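Local coordinates for DUF2235 domain-containing protein (Pseudomonas aeruginosa, PDB 4O5P) that is a type VI secretion effector that probably hydrolyses membrane phospholipids with an alpha/beta-hydrolase-like catalytic domain, at residues A[605-618]-A[695-707]. Residues are numbered along the deposited sequence; the frame is centred on the assembly and turned at random.
Sequences LLLGGTVFLINEED and KRLSVLATAGRVV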
ATOM      1  N   LEU A 605      15.415  -4.395 -12.690  1.00 21.98           N
ATOM      2  CA  LEU A 605      16.096  -3.881 -11.510  1.00 22.76           C
ATOM      3  C   LEU A 605      16.005  -2.360 -11.367  1.00 23.55           C
ATOM      4  O   LEU A 605      16.494  -1.803 -10.383  1.00 22.28           O
ATOM      5  CB  LEU A 605      17.543  -4.376 -11.486  1.00 21.42           C
ATOM      6  CG  LEU A 605      17.460  -5.905 -11.373  1.00 24.57           C
ATOM      7  CD1 LEU A 605      18.134  -6.638 -12.527  1.00 22.99           C
ATOM      8  CD2 LEU A 605      17.949  -6.397 -10.011  1.00 23.50           C
ATOM      9  N   LEU A 606      15.370  -1.703 -12.339  1.00 21.66           N
ATOM     10  CA  LEU A 606      15.131  -0.260 -12.277  1.00 23.92           C
ATOM     11  C   LEU A 606      13.932   0.066 -11.382  1.00 25.10           C
ATOM     12  O   LEU A 606      13.787   1.206 -10.909  1.00 21.14           O
ATOM     13  CB  LEU A 606      14.924   0.318 -13.682  1.00 22.42           C
ATOM     14  CG  LEU A 606      16.126   0.317 -14.640  1.00 26.83           C
ATOM     15  CD1 LEU A 606      15.806   1.066 -15.925  1.00 24.87           C
ATOM     16  CD2 LEU A 606      17.376   0.896 -13.983  1.00 29.13           C
ATOM     17  N   LEU A 607      13.077  -0.932 -11.146  1.00 23.26           N
ATOM     18  CA  LEU A 607      11.902  -0.757 -10.274  1.00 23.73           C
ATOM     19  C   LEU A 607      12.286  -0.521  -8.816  1.00 18.93           C
ATOM     20  O   LEU A 607      11.453  -0.112  -7.999  1.00 21.67           O
ATOM     21  CB  LEU A 607      10.948  -1.964 -10.370  1.00 22.28           C
ATOM     22  CG  LEU A 607      10.157  -2.139 -11.668  1.00 24.59           C
ATOM     23  CD1 LEU A 607       9.238  -3.358 -11.582  1.00 24.33           C
ATOM     24  CD2 LEU A 607       9.356  -0.885 -11.999  1.00 22.70           C
ATOM     25  N   GLY A 608      13.539  -0.799  -8.480  1.00 18.59           N
ATOM     26  CA  GLY A 608      14.046  -0.509  -7.154  1.00 18.55           C
ATOM     27  C   GLY A 608      13.432  -1.326  -6.033  1.00 22.15           C
ATOM     28  O   GLY A 608      13.015  -0.771  -5.001  1.00 22.03           O
ATOM     29  N   GLY A 609      13.400  -2.645  -6.201  1.00 19.31           N
ATOM     30  CA  GLY A 609      12.819  -3.490  -5.175  1.00 21.18           C
ATOM     31  C   GLY A 609      13.487  -4.848  -5.047  1.00 22.66           C
ATOM     32  O   GLY A 609      14.313  -5.231  -5.870  1.00 23.88           O
ATOM     33  N   THR A 610      13.113  -5.580  -4.005  1.00 16.61           N
ATOM     34  CA  THR A 610      13.632  -6.913  -3.772  1.00 16.69           C
ATOM     35  C   THR A 610      12.655  -7.900  -4.403  1.00 15.48           C
ATOM     36  O   THR A 610      11.462  -7.589  -4.538  1.00 15.74           O
ATOM     37  CB  THR A 610      13.736  -7.171  -2.266  1.00 16.65           C
ATOM     38  OG1 THR A 610      14.784  -6.351  -1.714  1.00 18.76           O
ATOM     39  CG2 THR A 610      14.005  -8.652  -1.958  1.00 16.34           C
ATOM     40  N   VAL A 611      13.161  -9.065  -4.806  1.00 15.64           N
ATOM     41  CA  VAL A 611      12.342 -10.164  -5.320  1.00 15.78           C
ATOM     42  C   VAL A 611      12.814 -11.480  -4.689  1.00 15.39           C
ATOM     43  O   VAL A 611      14.025 -11.745  -4.615  1.00 18.34           O
ATOM     44  CB  VAL A 611      12.461 -10.316  -6.853  1.00 16.20           C
ATOM     45  CG1 VAL A 611      11.662 -11.526  -7.311  1.00 18.96           C
ATOM     46  CG2 VAL A 611      12.023  -9.030  -7.597  1.00 19.19           C
ATOM     47  N   PHE A 612      11.853 -12.284  -4.233  1.00 15.46           N
ATOM     48  CA  PHE A 612      12.104 -13.568  -3.586  1.00 18.11           C
ATOM     49  C   PHE A 612      11.575 -14.718  -4.428  1.00 15.80           C
ATOM     50  O   PHE A 612      10.746 -14.516  -5.311  1.00 14.86           O
ATOM     51  CB  PHE A 612      11.333 -13.668  -2.267  1.00 16.37           C
ATOM     52  CG  PHE A 612      11.698 -12.643  -1.253  1.00 17.78           C
ATOM     53  CD1 PHE A 612      12.887 -12.747  -0.537  1.00 18.97           C
ATOM     54  CD2 PHE A 612      10.842 -11.587  -0.989  1.00 15.26           C
ATOM     55  CE1 PHE A 612      13.217 -11.799   0.407  1.00 18.26           C
ATOM     56  CE2 PHE A 612      11.163 -10.645  -0.041  1.00 19.12           C
ATOM     57  CZ  PHE A 612      12.354 -10.754   0.663  1.00 19.31           C
ATOM     58  N   LEU A 613      12.024 -15.927  -4.084  1.00 14.99           N
ATOM     59  CA  LEU A 613      11.407 -17.190  -4.492  1.00 18.28           C
ATOM     60  C   LEU A 613      10.889 -17.901  -3.238  1.00 18.36           C
ATOM     61  O   LEU A 613      11.500 -17.799  -2.175  1.00 16.15           O
ATOM     62  CB  LEU A 613      12.439 -18.099  -5.159  1.00 17.28           C
ATOM     63  CG  LEU A 613      12.788 -17.836  -6.619  1.00 18.00           C
ATOM     64  CD1 LEU A 613      13.796 -18.861  -7.120  1.00 20.00           C
ATOM     65  CD2 LEU A 613      11.528 -17.868  -7.435  1.00 20.44           C
ATOM     66  N   ILE A 614       9.773 -18.617  -3.346  1.00 17.90           N
ATOM     67  CA  ILE A 614       9.267 -19.382  -2.202  1.00 17.40           C
ATOM     68  C   ILE A 614       9.732 -20.849  -2.284  1.00 20.63           C
ATOM     69  O   ILE A 614      10.207 -21.309  -3.331  1.00 16.55           O
ATOM     70  CB  ILE A 614       7.738 -19.336  -2.112  1.00 23.09           C
ATOM     71  CG1 ILE A 614       7.111 -19.991  -3.345  1.00 20.29           C
ATOM     72  CG2 ILE A 614       7.239 -17.882  -1.949  1.00 19.36           C
ATOM     73  CD1 ILE A 614       5.607 -19.929  -3.350  1.00 23.49           C
ATOM     74  N   ASN A 615       9.585 -21.577  -1.184  1.00 16.80           N
ATOM     75  CA  ASN A 615      10.122 -22.930  -1.075  1.00 22.91           C
ATOM     76  C   ASN A 615       9.135 -23.969  -1.597  1.00 20.11           C
ATOM     77  O   ASN A 615       7.956 -23.900  -1.276  1.00 18.05           O
ATOM     78  CB  ASN A 615      10.460 -23.225   0.392  1.00 22.44           C
ATOM     79  CG  ASN A 615      11.002 -24.622   0.600  1.00 21.98           C
ATOM     80  OD1 ASN A 615      10.285 -25.524   1.042  1.00 22.91           O
ATOM     81  ND2 ASN A 615      12.276 -24.810   0.279  1.00 24.00           N
ATOM     82  N   GLU A 616       9.616 -24.948  -2.367  1.00 21.35           N
ATOM     83  CA  GLU A 616       8.725 -25.921  -3.017  1.00 20.36           C
ATOM     84  C   GLU A 616       7.995 -26.812  -2.019  1.00 20.87           C
ATOM     85  O   GLU A 616       6.778 -27.016  -2.123  1.00 18.87           O
ATOM     86  CB  GLU A 616       9.488 -26.791  -4.021  1.00 22.24           C
ATOM     87  CG  GLU A 616      10.251 -26.008  -5.088  1.00 24.50           C
ATOM     88  CD  GLU A 616      11.725 -25.851  -4.749  1.00 26.88           C
ATOM     89  OE1 GLU A 616      12.038 -25.186  -3.733  1.00 21.10           O
ATOM     90  OE2 GLU A 616      12.568 -26.407  -5.496  1.00 26.54           O
ATOM     91  N   GLU A 617       8.748 -27.338  -1.061  1.00 21.93           N
ATOM     92  CA  GLU A 617       8.190 -28.132   0.030  1.00 21.87           C
ATOM     93  C   GLU A 617       7.107 -27.362   0.793  1.00 21.40           C
ATOM     94  O   GLU A 617       5.993 -27.872   0.985  1.00 20.50           O
ATOM     95  CB  GLU A 617       9.313 -28.590   0.985  1.00 22.56           C
ATOM     96  CG  GLU A 617      10.168 -29.777   0.464  1.00 27.33           C
ATOM     97  CD  GLU A 617      11.014 -29.436  -0.763  1.00 31.12           C
ATOM     98  OE1 GLU A 617      11.727 -28.404  -0.743  1.00 30.61           O
ATOM     99  OE2 GLU A 617      10.976 -30.198  -1.756  1.00 30.62           O
ATOM    100  N   ASP A 618       7.428 -26.139   1.223  1.00 19.98           N
ATOM    101  CA  ASP A 618       6.469 -25.309   1.969  1.00 21.81           C
ATOM    102  C   ASP A 618       5.221 -24.978   1.147  1.00 17.16           C
ATOM    103  O   ASP A 618       4.125 -24.893   1.688  1.00 16.44           O
ATOM    104  CB  ASP A 618       7.108 -23.995   2.442  1.00 16.66           C
ATOM    105  CG  ASP A 618       8.317 -24.206   3.351  1.00 21.72           C
ATOM    106  OD1 ASP A 618       8.595 -25.355   3.771  1.00 22.98           O
ATOM    107  OD2 ASP A 618       8.993 -23.203   3.660  1.00 22.71           O
ATOM    108  N   LYS A 695       6.579 -17.113   6.041  1.00 17.28           N
ATOM    109  CA  LYS A 695       7.028 -18.247   5.252  1.00 21.15           C
ATOM    110  C   LYS A 695       8.491 -18.060   4.876  1.00 21.81           C
ATOM    111  O   LYS A 695       9.033 -16.943   4.939  1.00 19.22           O
ATOM    112  CB  LYS A 695       6.163 -18.418   4.006  1.00 23.41           C
ATOM    113  CG  LYS A 695       6.276 -17.267   3.025  1.00 19.71           C
ATOM    114  CD  LYS A 695       5.396 -17.501   1.794  1.00 20.62           C
ATOM    115  CE  LYS A 695       3.912 -17.497   2.145  1.00 23.12           C
ATOM    116  NZ  LYS A 695       3.098 -17.923   0.969  1.00 21.31           N
ATOM    117  N   ARG A 696       9.128 -19.159   4.499  1.00 17.41           N
ATOM    118  CA  ARG A 696      10.525 -19.139   4.121  1.00 18.45           C
ATOM    119  C   ARG A 696      10.679 -18.494   2.756  1.00 21.49           C
ATOM    120  O   ARG A 696       9.869 -18.724   1.846  1.00 18.87           O
ATOM    121  CB  ARG A 696      11.100 -20.563   4.112  1.00 21.27           C
ATOM    122  CG  ARG A 696      11.045 -21.256   5.481  1.00 21.90           C
ATOM    123  CD  ARG A 696      11.988 -22.449   5.530  1.00 26.70           C
ATOM    124  NE  ARG A 696      11.456 -23.574   4.774  1.00 22.15           N
ATOM    125  CZ  ARG A 696      12.170 -24.612   4.356  1.00 26.16           C
ATOM    126  NH1 ARG A 696      13.475 -24.683   4.598  1.00 24.43           N
ATOM    127  NH2 ARG A 696      11.570 -25.575   3.679  1.00 24.37           N
ATOM    128  N   LEU A 697      11.715 -17.671   2.622  1.00 17.15           N
ATOM    129  CA  LEU A 697      11.977 -16.974   1.381  1.00 16.41           C
ATOM    130  C   LEU A 697      13.445 -17.071   1.033  1.00 18.65           C
ATOM    131  O   LEU A 697      14.297 -17.195   1.921  1.00 18.51           O
ATOM    132  CB  LEU A 697      11.596 -15.501   1.498  1.00 18.46           C
ATOM    133  CG  LEU A 697      10.153 -15.126   1.811  1.00 18.40           C
ATOM    134  CD1 LEU A 697      10.074 -13.616   1.991  1.00 14.83           C
ATOM    135  CD2 LEU A 697       9.250 -15.571   0.677  1.00 17.56           C
ATOM    136  N   SER A 698      13.727 -17.016  -0.267  1.00 18.24           N
ATOM    137  CA  SER A 698      15.091 -16.997  -0.774  1.00 20.28           C
ATOM    138  C   SER A 698      15.233 -15.717  -1.567  1.00 16.77           C
ATOM    139  O   SER A 698      14.381 -15.424  -2.408  1.00 19.01           O
ATOM    140  CB  SER A 698      15.325 -18.195  -1.689  1.00 16.11           C
ATOM    141  OG  SER A 698      16.544 -18.082  -2.394  1.00 20.82           O
ATOM    142  N   VAL A 699      16.295 -14.954  -1.325  1.00 17.79           N
ATOM    143  CA  VAL A 699      16.449 -13.695  -2.054  1.00 15.58           C
ATOM    144  C   VAL A 699      16.887 -13.996  -3.475  1.00 20.69           C
ATOM    145  O   VAL A 699      17.913 -14.639  -3.690  1.00 14.84           O
ATOM    146  CB  VAL A 699      17.466 -12.743  -1.398  1.00 20.81           C
ATOM    147  CG1 VAL A 699      17.595 -11.481  -2.229  1.00 16.90           C
ATOM    148  CG2 VAL A 699      17.045 -12.403   0.030  1.00 14.41           C
ATOM    149  N   LEU A 700      16.105 -13.533  -4.445  1.00 18.78           N
ATOM    150  CA  LEU A 700      16.437 -13.750  -5.849  1.00 22.55           C
ATOM    151  C   LEU A 700      17.168 -12.521  -6.364  1.00 21.99           C
ATOM    152  O   LEU A 700      18.125 -12.622  -7.138  1.00 19.57           O
ATOM    153  CB  LEU A 700      15.155 -13.969  -6.656  1.00 19.38           C
ATOM    154  CG  LEU A 700      15.256 -14.435  -8.098  1.00 26.23           C
ATOM    155  CD1 LEU A 700      15.998 -15.774  -8.189  1.00 24.76           C
ATOM    156  CD2 LEU A 700      13.849 -14.540  -8.686  1.00 23.94           C
ATOM    157  N   ALA A 701      16.692 -11.357  -5.927  1.00 19.89           N
ATOM    158  CA  ALA A 701      17.285 -10.097  -6.356  1.00 18.58           C
ATOM    159  C   ALA A 701      17.068  -9.017  -5.298  1.00 22.16           C
ATOM    160  O   ALA A 701      15.996  -8.920  -4.704  1.00 17.58           O
ATOM    161  CB  ALA A 701      16.697  -9.663  -7.686  1.00 19.13           C
ATOM    162  N   THR A 702      18.089  -8.205  -5.065  1.00 19.73           N
ATOM    163  CA  THR A 702      17.990  -7.131  -4.089  1.00 19.51           C
ATOM    164  C   THR A 702      19.156  -6.180  -4.307  1.00 19.83           C
ATOM    165  O   THR A 702      20.163  -6.565  -4.918  1.00 21.18           O
ATOM    166  CB  THR A 702      18.025  -7.663  -2.646  1.00 19.64           C
ATOM    167  OG1 THR A 702      17.685  -6.611  -1.738  1.00 18.44           O
ATOM    168  CG2 THR A 702      19.393  -8.195  -2.297  1.00 15.47           C
ATOM    169  N   ALA A 703      19.000  -4.948  -3.832  1.00 19.47           N
ATOM    170  CA  ALA A 703      20.030  -3.915  -3.948  1.00 18.90           C
ATOM    171  C   ALA A 703      20.474  -3.740  -5.403  1.00 23.58           C
ATOM    172  O   ALA A 703      21.625  -3.406  -5.671  1.00 24.85           O
ATOM    173  CB  ALA A 703      21.210  -4.250  -3.064  1.00 20.32           C
ATOM    174  N   GLY A 704      19.548  -3.993  -6.329  1.00 22.59           N
ATOM    175  CA  GLY A 704      19.786  -3.832  -7.755  1.00 20.67           C
ATOM    176  C   GLY A 704      20.526  -4.955  -8.457  1.00 24.09           C
ATOM    177  O   GLY A 704      20.825  -4.851  -9.653  1.00 26.16           O
ATOM    178  N   ARG A 705      20.839  -6.034  -7.747  1.00 22.56           N
ATOM    179  CA  ARG A 705      21.458  -7.164  -8.435  1.00 23.82           C
ATOM    180  C   ARG A 705      20.626  -8.426  -8.338  1.00 22.13           C
ATOM    181  O   ARG A 705      19.825  -8.592  -7.419  1.00 19.72           O
ATOM    182  CB  ARG A 705      22.856  -7.436  -7.891  1.00 24.39           C
ATOM    183  CG  ARG A 705      22.934  -7.821  -6.418  1.00 24.29           C
ATOM    184  CD  ARG A 705      24.361  -7.540  -5.979  1.00 30.84           C
ATOM    185  NE  ARG A 705      24.697  -7.939  -4.627  1.00 28.14           N
ATOM    186  CZ  ARG A 705      25.122  -7.093  -3.693  1.00 31.79           C
ATOM    187  NH1 ARG A 705      25.234  -5.797  -3.961  1.00 27.62           N
ATOM    188  NH2 ARG A 705      25.432  -7.543  -2.486  1.00 30.85           N
ATOM    189  N   VAL A 706      20.815  -9.316  -9.297  1.00 24.07           N
ATOM    190  CA  VAL A 706      20.272 -10.648  -9.161  1.00 21.84           C
ATOM    191  C   VAL A 706      21.368 -11.452  -8.496  1.00 27.72           C
ATOM    192  O   VAL A 706      22.503 -11.474  -8.982  1.00 27.02           O
ATOM    193  CB  VAL A 706      19.924 -11.269 -10.512  1.00 22.88           C
ATOM    194  CG1 VAL A 706      19.310 -12.649 -10.301  1.00 18.82           C
ATOM    195  CG2 VAL A 706      18.966 -10.372 -11.258  1.00 23.57           C
ATOM    196  N   VAL A 707      21.037 -12.091  -7.377  1.00 21.17           N
ATOM    197  CA  VAL A 707      22.024 -12.845  -6.624  1.00 25.12           C
ATOM    198  C   VAL A 707      22.647 -13.935  -7.493  1.00 28.13           C
ATOM    199  O   VAL A 707      21.938 -14.764  -8.075  1.00 26.77           O
ATOM    200  CB  VAL A 707      21.403 -13.484  -5.381  1.00 25.96           C
ATOM    201  CG1 VAL A 707      22.397 -14.409  -4.700  1.00 20.81           C
ATOM    202  CG2 VAL A 707      20.914 -12.403  -4.423  1.00 23.76           C
TER
HETATM  203  O   HOH W   1       8.243 -20.775   1.059  1.00 22.80           O
HETATM  204  O   HOH W   2       7.531 -21.343   4.324  1.00 27.31           O
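R696 meets D618 side-on, two of its nitrogens, NE and NH2, each taking one carboxylate oxygen. R696 NE lies 2.7 Å from D618 OD2, on its syn lone pair, whereas NH2 approaches OD1 from above the carboxylate plane. That carboxylate rides on the first turn of helix 616-637, whose N-cap is N615: the amide oxygen OD1 of N615 accepts from D618 N at 2.9 Å. One water joins N615 N to R696 O; another links R696 N to D618 OD2. L697 then lays CD1 over the centre of the F612 ring, a CH-pi contact 3.6 Å from the centroid, while T610 CG2 covers the opposite face toward the rim. S698 exchanges two backbone bonds with L613, and its hydroxyl is hydrogen-bonded to R773 O. At L700 and A701 a classic beta bulge shifts the antiparallel register by one residue: both amides donate to V611 O, and V611 N returns a 2.8 Å bond to A701 O. L700, CG anti to its own N (chi1 -170°), sends CD2 to V611 CG1 and CD1 to L613 CD1. T702 OG1 lies 2.9 Å from T610 OG1, and L605 CD1 packs on V706 CG2. Largely apolar side chains thus line the pairing, and at its charged end the helix N-terminus and R696 would both probably stabilise D618's negative charge.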